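Local coordinates for protein heroin esterase (Rhodococcus sp., PDB 1LZL) that probably hydrolyses acetyl esters such as those of heroin, as an esterase of the alpha/beta hydrolase fold, at residues 23-34 against 88-97. Residues are numbered along the deposited sequence; the frame is centred on the assembly and turned at random.
Sequences FADLPNARATYD and GGFAIGTAES
The Arg30 guanidinium lies edge-on to the 88-97 loop and takes Ala91 O in its own plane: NE and NH2 both bond to that one oxygen, NE at 2.8 Å and almost in line with the C=O, NH2 on a lone pair. Leu26 CD2 rests over one guanidinium face, near the rim. The Phe23 ring also meets the loop by its edge, CZ 3.4 Å from Gly88 O, and a side chain at Gly89 would run into CZ. On Tyr33, Gly93 CA sits at the ring edge near CE2, while a water at the hydroxyl end links OH to Ser97 OG. Ile92 fills the middle: CG2 packs 3.6 Å from Arg30 CG and against Leu26 CD1, and with CG1 set between the backbone N and the carbonyl carbon (chi1 75°), CD1 reaches Phe23 CE1 and Tyr33 CB. A second water joins Asp34 OD1 to Gly93 N. A methionine in place of Arg30 would probably leave Ala91 O without both donors and Glu123 without its salt-bridge mate. Helix 26-41 lies along the loop joining strand 79-85 to helix 99-109; its Gly88-Gly89 belongs to a motif forming the oxyanion hole in related esterases, Gly89 near the probable Ser-His-Asp triad, and helix 211-222 packs on Phe23 and Ala91.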
# COMPACT_ATOMS: atom_id res chain seq x y z
N PHE A 23 18.07 2.32 3.31
CA PHE A 23 17.52 3.60 3.69
C PHE A 23 18.54 4.54 4.26
O PHE A 23 18.30 5.73 4.41
CB PHE A 23 16.37 3.39 4.75
CG PHE A 23 15.07 3.37 3.96
CD1 PHE A 23 15.02 2.75 2.72
CD2 PHE A 23 13.90 4.00 4.42
CE1 PHE A 23 13.88 2.73 1.96
CE2 PHE A 23 12.76 4.00 3.64
CZ PHE A 23 12.75 3.39 2.42
N ALA A 24 19.71 4.05 4.63
CA ALA A 24 20.64 4.96 5.30
C ALA A 24 21.16 6.00 4.31
O ALA A 24 21.51 7.12 4.67
CB ALA A 24 21.74 4.13 5.95
N ASP A 25 21.19 5.63 3.04
CA ASP A 25 21.66 6.52 1.98
C ASP A 25 20.44 6.71 1.09
O ASP A 25 20.23 5.98 0.12
CB ASP A 25 22.82 6.00 1.14
CG ASP A 25 23.24 6.96 0.05
OD1 ASP A 25 22.72 8.08 -0.02
OD2 ASP A 25 24.17 6.62 -0.73
N LEU A 26 19.64 7.69 1.47
CA LEU A 26 18.38 7.86 0.75
C LEU A 26 18.56 8.22 -0.71
O LEU A 26 17.82 7.63 -1.51
CB LEU A 26 17.56 8.92 1.48
CG LEU A 26 16.07 8.83 1.30
CD1 LEU A 26 15.54 7.40 1.45
CD2 LEU A 26 15.40 9.78 2.30
N PRO A 27 19.46 9.09 -1.13
CA PRO A 27 19.55 9.36 -2.58
C PRO A 27 19.83 8.10 -3.40
O PRO A 27 19.33 7.81 -4.49
CB PRO A 27 20.75 10.29 -2.69
CG PRO A 27 20.88 10.93 -1.35
CD PRO A 27 20.43 9.90 -0.36
N ASN A 28 20.73 7.28 -2.83
CA ASN A 28 21.06 6.07 -3.58
C ASN A 28 19.92 5.05 -3.54
O ASN A 28 19.66 4.37 -4.53
CB ASN A 28 22.35 5.46 -3.04
CG ASN A 28 22.76 4.34 -3.98
OD1 ASN A 28 23.20 4.58 -5.12
ND2 ASN A 28 22.57 3.14 -3.45
N ALA A 29 19.25 4.95 -2.40
CA ALA A 29 18.06 4.11 -2.26
C ALA A 29 17.00 4.48 -3.31
O ALA A 29 16.42 3.61 -3.96
CB ALA A 29 17.46 4.21 -0.88
N ARG A 30 16.77 5.78 -3.40
CA ARG A 30 15.83 6.29 -4.39
C ARG A 30 16.29 5.88 -5.78
O ARG A 30 15.49 5.56 -6.66
CB ARG A 30 15.68 7.81 -4.22
CG ARG A 30 14.73 8.19 -3.08
CD ARG A 30 14.72 9.68 -2.72
NE ARG A 30 13.76 9.91 -1.65
CZ ARG A 30 13.53 11.08 -1.09
NH1 ARG A 30 14.21 12.17 -1.44
NH2 ARG A 30 12.61 11.13 -0.14
N ALA A 31 17.59 5.89 -6.06
CA ALA A 31 18.05 5.64 -7.45
C ALA A 31 17.98 4.17 -7.77
O ALA A 31 17.43 3.74 -8.79
CB ALA A 31 19.44 6.21 -7.58
N THR A 32 18.51 3.31 -6.88
CA THR A 32 18.39 1.88 -7.24
C THR A 32 16.91 1.47 -7.23
O THR A 32 16.47 0.63 -8.03
CB THR A 32 19.29 0.97 -6.39
OG1 THR A 32 18.55 0.02 -5.58
CG2 THR A 32 20.13 1.76 -5.39
N TYR A 33 16.03 2.05 -6.39
CA TYR A 33 14.63 1.59 -6.50
C TYR A 33 13.99 2.02 -7.80
O TYR A 33 13.30 1.30 -8.53
CB TYR A 33 13.78 2.12 -5.35
CG TYR A 33 12.36 1.57 -5.29
CD1 TYR A 33 12.16 0.22 -5.00
CD2 TYR A 33 11.27 2.41 -5.51
CE1 TYR A 33 10.86 -0.28 -4.94
CE2 TYR A 33 9.99 1.92 -5.45
CZ TYR A 33 9.80 0.58 -5.17
OH TYR A 33 8.52 0.08 -5.11
N ASP A 34 14.23 3.30 -8.09
CA ASP A 34 13.65 3.92 -9.27
C ASP A 34 14.12 3.21 -10.52
O ASP A 34 13.48 3.24 -11.57
CB ASP A 34 14.02 5.41 -9.26
CG ASP A 34 13.16 6.26 -8.32
OD1 ASP A 34 12.36 5.78 -7.48
OD2 ASP A 34 13.29 7.52 -8.42
N GLY A 88 7.25 1.87 -0.50
CA GLY A 88 8.57 2.54 -0.54
C GLY A 88 8.94 3.10 0.81
O GLY A 88 9.76 4.04 0.95
N GLY A 89 8.44 2.52 1.90
CA GLY A 89 8.88 2.91 3.21
C GLY A 89 8.64 4.36 3.59
O GLY A 89 9.28 4.86 4.52
N PHE A 90 7.68 5.02 2.96
CA PHE A 90 7.29 6.43 3.19
C PHE A 90 8.29 7.38 2.54
O PHE A 90 7.98 8.59 2.45
CB PHE A 90 7.12 6.81 4.67
CG PHE A 90 6.13 5.96 5.44
CD1 PHE A 90 4.78 5.97 5.15
CD2 PHE A 90 6.54 5.12 6.46
CE1 PHE A 90 3.88 5.16 5.86
CE2 PHE A 90 5.67 4.33 7.20
CZ PHE A 90 4.31 4.34 6.89
N ALA A 91 9.45 6.91 2.09
CA ALA A 91 10.51 7.84 1.65
C ALA A 91 10.97 7.64 0.24
O ALA A 91 11.75 8.49 -0.27
CB ALA A 91 11.70 7.75 2.64
N ILE A 92 10.56 6.54 -0.40
CA ILE A 92 10.97 6.31 -1.80
C ILE A 92 9.77 5.89 -2.65
O ILE A 92 8.70 5.58 -2.05
CB ILE A 92 12.09 5.24 -1.94
CG1 ILE A 92 11.65 3.80 -1.76
CG2 ILE A 92 13.24 5.61 -1.01
CD1 ILE A 92 12.85 2.83 -1.78
N GLY A 93 9.91 5.89 -3.96
CA GLY A 93 8.84 5.41 -4.85
C GLY A 93 8.03 6.54 -5.42
O GLY A 93 7.99 7.68 -4.92
N THR A 94 7.36 6.24 -6.51
CA THR A 94 6.50 7.09 -7.27
C THR A 94 5.19 6.38 -7.58
O THR A 94 5.12 5.14 -7.62
CB THR A 94 7.15 7.52 -8.60
OG1 THR A 94 7.28 6.36 -9.45
CG2 THR A 94 8.54 8.05 -8.36
N ALA A 95 4.15 7.15 -7.81
CA ALA A 95 2.92 6.51 -8.26
C ALA A 95 3.16 5.70 -9.52
O ALA A 95 2.58 4.61 -9.59
CB ALA A 95 1.81 7.53 -8.50
N GLU A 96 3.98 6.17 -10.46
CA GLU A 96 4.07 5.37 -11.71
C GLU A 96 4.62 3.98 -11.45
O GLU A 96 4.40 3.03 -12.21
CB GLU A 96 4.97 6.14 -12.69
CG GLU A 96 5.10 5.54 -14.06
CD GLU A 96 6.33 6.08 -14.78
OE1 GLU A 96 7.05 6.97 -14.25
OE2 GLU A 96 6.54 5.58 -15.91
N SER A 97 5.37 3.79 -10.38
CA SER A 97 5.94 2.47 -10.08
C SER A 97 4.82 1.45 -9.88
O SER A 97 5.11 0.26 -10.05
CB SER A 97 6.89 2.51 -8.88
OG SER A 97 6.17 2.71 -7.67
O HOH W 1 6.08 0.85 -5.74
O HOH W 2 11.96 7.13 -5.33
O HOH W 3 9.93 4.74 -8.24